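Local coordinates for BH2092 protein (Bacillus halodurans, PDB 3NHV) that is of unknown function but carries a rhodanese-like domain, the fold of sulfur-transferring enzymes, and may have a related role, at residues I25-G30 and I50-S55; K73-Y78 and A92-L97. All blocks are in the same frame, centred on the assembly; numbering follows the deposited sequence.

Overall arrangement
Contact 1 lies at the surface, where helix 20-28 meets the turn that feeds edge strand 54-55; contact 2 is buried, where helix 86-96 covers strand 74-78. Their centres are about 16 Å apart, and both reach the same parallel sheet, in which strand 34-38 separates 54-55 from 74-78. Tyr78 joins them directly: its OH lies 3.0 Å from Ile50 N, a probable hydrogen bond, and its CE2 packs 4.1 Å from Ala53 CB. Just after Tyr78 comes Cys79, disulfide-bonded to Cys84 and placed where active rhodaneses usually carry their catalytic cysteine, so contact 2 includes the strand leading to the presumed active-site loop.

Contact 1. Residues I25-G30 and I50-S55; sequences IDIKKG and IPTAIS
Ile27 reaches from helix 20-28 toward the turn around Thr52, and with the two CA atoms 7.4 Å apart the gap is crossed by a single aliphatic branch. From CB the side chain forks. CG2, anti to the backbone N, stays on the Pro51 side of the contact, 4.5 Å from Pro51 CB at the margin of van der Waals contact. CG1 takes the other course, anti to the carbonyl carbon (chi1 -56°), and serves mainly as a spacer: it is still 4.5 Å from Thr52 OG1. The second bend, chi2 -59°, swings CD1 back toward the turn, and the contact of this methyl rests on its approach to Pro51 O at 3.8 Å. Thr52 OG1 is modelled nearer, 3.2 Å from Ile27 CD1, but that distance is doubtful, because the same OG1 turns back on the carbonyl of its neighbour and sits only 2.4 Å from Pro51 O, too short to be taken literally. No hydrogen bond crosses between the segments. Residues 50-53 form a type II beta turn, closed weakly by Ala53 N to Ile50 O at 3.1 Å. Pro51 fills its second position and Thr52 its third, where a positive phi (72°) would usually suit glycine; Ile50-Pro51-Thr52-Ala53 resembles the Ile-Pro-Gly-Ala part of the rhodanese signature, with threonine where glycine is usual. The turn delivers the chain into strand 54-55, whose Ile54 bonds through its backbone to Val36 and Asp38 of strand 34-38. The Ile27 and Thr52 side chains run alongside one another, pointing opposite ways, and the summed burial of 127 Å² describes a small patch. Asp26, the preceding helix residue, packs on Ile34 of strand 34-38, while Thr52 touches Val36 of that strand.

Contact 2. Residues K73-Y78 and A92-L97; sequences KVIITY and AKFAQL
Phe94, on helix 86-96, carries this contact alone on its side, pressing its ring onto Ile75 and Thr77 of strand 74-78. Two residues before it, Ala92 packs on Tyr10 of the second subunit. At Phe94 the CA lies 7.9 Å from that of Ile75, a distance that the ring spans. Ile75 CG2 stands over one face, 3.8 Å from the centroid and only 4° off the ring normal, a well-centred CH-pi contact. It meets the ring centre from its place anti to the backbone N (chi1 -71° for CG1), while Ile75 CG1 lies over the same face near the CD1-CE1 rim, 4.0 Å from Phe94 CD1. Thr77 CG2 approaches obliquely, 4.0 Å from Phe94 CD2. Replacing Phe94 by an alanine would remove the whole ring and is likely to leave a gap beside Ile75 CG2 and Thr77 CG2, which lose their packing partner. Further along, Ala95 and Gln96 pack on Ala6 and Tyr7 of the second subunit, and Leu97 N closes the last turn onto Lys93 O at 3.0 Å. The helix belongs to the beta-alpha-beta unit of strands 74-78 and 100-105. No hydrogen bond joins residues 73-78 to residues 92-97; Thr77 OG1 is satisfied by Ala87 O, further back on the helix, so these two segments are held by dispersion and apolar burial.

Contact 1. Residues I25-G30 and I50-S55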
loop_
_atom_site.group_PDB
_atom_site.type_symbol
_atom_site.label_atom_id
_atom_site.label_comp_id
_atom_site.label_asym_id
_atom_site.label_seq_id
_atom_site.Cartn_x
_atom_site.Cartn_y
_atom_site.Cartn_z
ATOM N N ILE B 25 -18.435 -3.500 -7.193
ATOM C CA ILE B 25 -19.801 -3.027 -7.192
ATOM C C ILE B 25 -20.113 -2.353 -8.513
ATOM O O ILE B 25 -21.235 -2.437 -9.004
ATOM C CB ILE B 25 -20.045 -2.073 -6.025
ATOM C CG1 ILE B 25 -20.014 -2.888 -4.726
ATOM C CG2 ILE B 25 -21.369 -1.348 -6.198
ATOM C CD1 ILE B 25 -20.038 -2.068 -3.462
ATOM N N ASP B 26 -19.111 -1.710 -9.102
ATOM C CA ASP B 26 -19.293 -1.035 -10.383
ATOM C C ASP B 26 -19.453 -2.036 -11.523
ATOM O O ASP B 26 -20.281 -1.846 -12.410
ATOM C CB ASP B 26 -18.108 -0.111 -10.664
ATOM C CG ASP B 26 -18.257 1.239 -9.994
ATOM O OD1 ASP B 26 -17.242 1.958 -9.859
ATOM O OD2 ASP B 26 -19.396 1.585 -9.610
ATOM N N ILE B 27 -18.657 -3.098 -11.494
ATOM C CA ILE B 27 -18.721 -4.128 -12.522
ATOM C C ILE B 27 -20.051 -4.869 -12.438
ATOM O O ILE B 27 -20.663 -5.187 -13.450
ATOM C CB ILE B 27 -17.593 -5.162 -12.344
ATOM C CG1 ILE B 27 -16.225 -4.461 -12.341
ATOM C CG2 ILE B 27 -17.697 -6.230 -13.423
ATOM C CD1 ILE B 27 -15.904 -3.674 -13.595
ATOM N N LYS B 28 -20.495 -5.139 -11.220
ATOM C CA LYS B 28 -21.735 -5.856 -11.015
ATOM C C LYS B 28 -22.977 -5.025 -11.356
ATOM O O LYS B 28 -23.920 -5.546 -11.946
ATOM C CB LYS B 28 -21.789 -6.359 -9.573
ATOM C CG LYS B 28 -23.016 -7.181 -9.246
ATOM C CD LYS B 28 -22.871 -7.884 -7.898
ATOM C CE LYS B 28 -22.729 -6.900 -6.741
ATOM N NZ LYS B 28 -22.718 -7.634 -5.444
ATOM N N LYS B 29 -22.973 -3.741 -10.995
ATOM C CA LYS B 29 -24.103 -2.848 -11.272
ATOM C C LYS B 29 -24.104 -2.357 -12.727
ATOM O O LYS B 29 -25.007 -1.631 -13.143
ATOM C CB LYS B 29 -24.077 -1.627 -10.332
ATOM C CG LYS B 29 -24.411 -1.896 -8.853
ATOM C CD LYS B 29 -25.900 -2.139 -8.628
ATOM C CE LYS B 29 -26.279 -2.197 -7.137
ATOM N NZ LYS B 29 -25.940 -0.945 -6.393
ATOM N N GLY B 30 -23.093 -2.751 -13.495
ATOM C CA GLY B 30 -23.015 -2.333 -14.884
ATOM C C GLY B 30 -22.842 -0.833 -15.073
ATOM O O GLY B 30 -23.334 -0.267 -16.053
ATOM N N ILE B 50 -9.125 -8.338 -15.518
ATOM C CA ILE B 50 -10.391 -8.021 -14.883
ATOM C C ILE B 50 -11.506 -7.791 -15.890
ATOM O O ILE B 50 -11.341 -7.072 -16.868
ATOM C CB ILE B 50 -10.267 -6.762 -14.014
ATOM C CG1 ILE B 50 -9.243 -6.996 -12.914
ATOM C CG2 ILE B 50 -11.626 -6.401 -13.423
ATOM C CD1 ILE B 50 -8.965 -5.775 -12.099
ATOM N N PRO B 51 -12.672 -8.396 -15.650
ATOM C CA PRO B 51 -13.805 -8.233 -16.560
ATOM C C PRO B 51 -14.108 -6.770 -16.910
ATOM O O PRO B 51 -14.045 -5.889 -16.054
ATOM C CB PRO B 51 -14.942 -8.905 -15.798
ATOM C CG PRO B 51 -14.239 -10.032 -15.106
ATOM C CD PRO B 51 -12.982 -9.364 -14.584
ATOM N N THR B 52 -14.443 -6.540 -18.177
ATOM C CA THR B 52 -14.767 -5.219 -18.729
ATOM C C THR B 52 -13.554 -4.304 -18.872
ATOM O O THR B 52 -13.696 -3.109 -19.104
ATOM C CB THR B 52 -15.841 -4.468 -17.888
ATOM O OG1 THR B 52 -15.248 -3.952 -16.689
ATOM C CG2 THR B 52 -16.994 -5.400 -17.534
ATOM N N ALA B 53 -12.360 -4.869 -18.761
ATOM C CA ALA B 53 -11.154 -4.069 -18.862
ATOM C C ALA B 53 -10.443 -4.180 -20.206
ATOM O O ALA B 53 -10.284 -5.273 -20.755
ATOM C CB ALA B 53 -10.197 -4.452 -17.746
ATOM N N ILE B 54 -9.998 -3.037 -20.721
ATOM C CA ILE B 54 -9.276 -2.991 -21.987
ATOM C C ILE B 54 -7.779 -2.993 -21.718
ATOM O O ILE B 54 -7.334 -2.532 -20.668
ATOM C CB ILE B 54 -9.601 -1.721 -22.775
ATOM C CG1 ILE B 54 -9.279 -0.492 -21.929
ATOM C CG2 ILE B 54 -11.066 -1.722 -23.183
ATOM C CD1 ILE B 54 -9.612 0.805 -22.601
ATOM N N SER B 55 -7.006 -3.506 -22.672
ATOM C CA SER B 55 -5.560 -3.568 -22.533
ATOM C C SER B 55 -4.843 -2.374 -23.145
ATOM O O SER B 55 -4.969 -2.106 -24.334
ATOM C CB SER B 55 -5.017 -4.842 -23.176
ATOM O OG SER B 55 -3.604 -4.789 -23.266
#

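Contact 2. Residues K73-Y78 and A92-L97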
loop_
_atom_site.group_PDB
_atom_site.type_symbol
_atom_site.label_atom_id
_atom_site.label_comp_id
_atom_site.label_asym_id
_atom_site.label_seq_id
_atom_site.Cartn_x
_atom_site.Cartn_y
_atom_site.Cartn_z
ATOM N N LYS B 73 -16.067 10.034 -19.093
ATOM C CA LYS B 73 -15.998 8.932 -18.147
ATOM C C LYS B 73 -14.776 9.065 -17.248
ATOM O O LYS B 73 -14.076 10.078 -17.286
ATOM C CB LYS B 73 -15.942 7.617 -18.909
ATOM C CG LYS B 73 -17.149 7.381 -19.794
ATOM C CD LYS B 73 -17.005 6.080 -20.533
ATOM C CE LYS B 73 -18.310 5.648 -21.159
ATOM N NZ LYS B 73 -18.126 4.316 -21.802
ATOM N N VAL B 74 -14.524 8.053 -16.423
ATOM C CA VAL B 74 -13.362 8.080 -15.537
ATOM C C VAL B 74 -12.502 6.854 -15.804
ATOM O O VAL B 74 -13.025 5.753 -15.934
ATOM C CB VAL B 74 -13.768 8.074 -14.054
ATOM C CG1 VAL B 74 -12.516 8.066 -13.190
ATOM C CG2 VAL B 74 -14.620 9.300 -13.732
ATOM N N ILE B 75 -11.189 7.048 -15.897
ATOM C CA ILE B 75 -10.264 5.939 -16.147
ATOM C C ILE B 75 -9.763 5.333 -14.828
ATOM O O ILE B 75 -9.357 6.055 -13.915
ATOM C CB ILE B 75 -9.028 6.396 -17.007
ATOM C CG1 ILE B 75 -9.451 6.674 -18.448
ATOM C CG2 ILE B 75 -7.965 5.309 -17.046
ATOM C CD1 ILE B 75 -10.238 7.938 -18.627
ATOM N N ILE B 76 -9.811 4.005 -14.742
ATOM C CA ILE B 76 -9.364 3.270 -13.564
ATOM C C ILE B 76 -8.208 2.387 -14.013
ATOM O O ILE B 76 -8.401 1.469 -14.801
ATOM C CB ILE B 76 -10.478 2.352 -12.989
ATOM C CG1 ILE B 76 -11.755 3.155 -12.740
ATOM C CG2 ILE B 76 -10.007 1.718 -11.675
ATOM C CD1 ILE B 76 -11.639 4.170 -11.623
ATOM N N THR B 77 -7.010 2.661 -13.512
ATOM C CA THR B 77 -5.848 1.877 -13.897
ATOM C C THR B 77 -5.507 0.841 -12.849
ATOM O O THR B 77 -5.737 1.058 -11.665
ATOM C CB THR B 77 -4.612 2.775 -14.082
ATOM O OG1 THR B 77 -4.287 3.389 -12.829
ATOM C CG2 THR B 77 -4.893 3.866 -15.110
ATOM N N TYR B 78 -4.959 -0.290 -13.279
ATOM C CA TYR B 78 -4.555 -1.307 -12.323
ATOM C C TYR B 78 -3.350 -2.076 -12.847
ATOM O O TYR B 78 -3.244 -2.346 -14.045
ATOM C CB TYR B 78 -5.722 -2.251 -11.996
ATOM C CG TYR B 78 -6.001 -3.332 -13.016
ATOM C CD1 TYR B 78 -5.234 -4.491 -13.059
ATOM C CD2 TYR B 78 -7.051 -3.206 -13.920
ATOM C CE1 TYR B 78 -5.510 -5.497 -13.968
ATOM C CE2 TYR B 78 -7.337 -4.205 -14.834
ATOM C CZ TYR B 78 -6.566 -5.349 -14.854
ATOM O OH TYR B 78 -6.868 -6.355 -15.744
ATOM N N ALA B 92 -0.746 9.240 -14.131
ATOM C CA ALA B 92 -0.087 10.485 -14.523
ATOM C C ALA B 92 -0.229 10.764 -16.023
ATOM O O ALA B 92 -0.656 11.850 -16.415
ATOM C CB ALA B 92 1.389 10.435 -14.137
ATOM N N LYS B 93 0.123 9.786 -16.854
ATOM C CA LYS B 93 0.021 9.970 -18.296
ATOM C C LYS B 93 -1.412 10.310 -18.690
ATOM O O LYS B 93 -1.648 11.241 -19.468
ATOM C CB LYS B 93 0.474 8.715 -19.051
ATOM C CG LYS B 93 1.851 8.216 -18.663
ATOM C CD LYS B 93 2.417 7.257 -19.700
ATOM C CE LYS B 93 3.642 6.520 -19.166
ATOM N NZ LYS B 93 4.616 7.437 -18.503
ATOM N N PHE B 94 -2.370 9.555 -18.162
ATOM C CA PHE B 94 -3.771 9.804 -18.478
ATOM C C PHE B 94 -4.170 11.211 -18.059
ATOM O O PHE B 94 -4.920 11.890 -18.767
ATOM C CB PHE B 94 -4.679 8.784 -17.782
ATOM C CG PHE B 94 -4.912 7.533 -18.580
ATOM C CD1 PHE B 94 -5.742 7.552 -19.701
ATOM C CD2 PHE B 94 -4.308 6.335 -18.207
ATOM C CE1 PHE B 94 -5.970 6.391 -20.436
ATOM C CE2 PHE B 94 -4.526 5.170 -18.932
ATOM C CZ PHE B 94 -5.361 5.194 -20.052
ATOM N N ALA B 95 -3.664 11.651 -16.911
ATOM C CA ALA B 95 -3.985 12.984 -16.421
ATOM C C ALA B 95 -3.388 14.047 -17.336
ATOM O O ALA B 95 -3.935 15.137 -17.476
ATOM C CB ALA B 95 -3.469 13.163 -14.999
ATOM N N GLN B 96 -2.262 13.724 -17.956
ATOM C CA GLN B 96 -1.608 14.656 -18.862
ATOM C C GLN B 96 -2.412 14.758 -20.160
ATOM O O GLN B 96 -2.439 15.806 -20.796
ATOM C CB GLN B 96 -0.175 14.185 -19.134
ATOM C CG GLN B 96 0.661 15.102 -20.018
ATOM C CD GLN B 96 2.140 14.734 -19.988
ATOM O OE1 GLN B 96 2.519 13.593 -20.281
ATOM N NE2 GLN B 96 2.983 15.702 -19.631
ATOM N N LEU B 97 -3.086 13.673 -20.532
ATOM C CA LEU B 97 -3.895 13.654 -21.746
ATOM C C LEU B 97 -5.260 14.313 -21.542
ATOM O O LEU B 97 -6.086 14.333 -22.455
ATOM C CB LEU B 97 -4.085 12.213 -22.235
ATOM C CG LEU B 97 -2.846 11.500 -22.791
ATOM C CD1 LEU B 97 -3.056 9.997 -22.815
ATOM C CD2 LEU B 97 -2.546 12.032 -24.185
#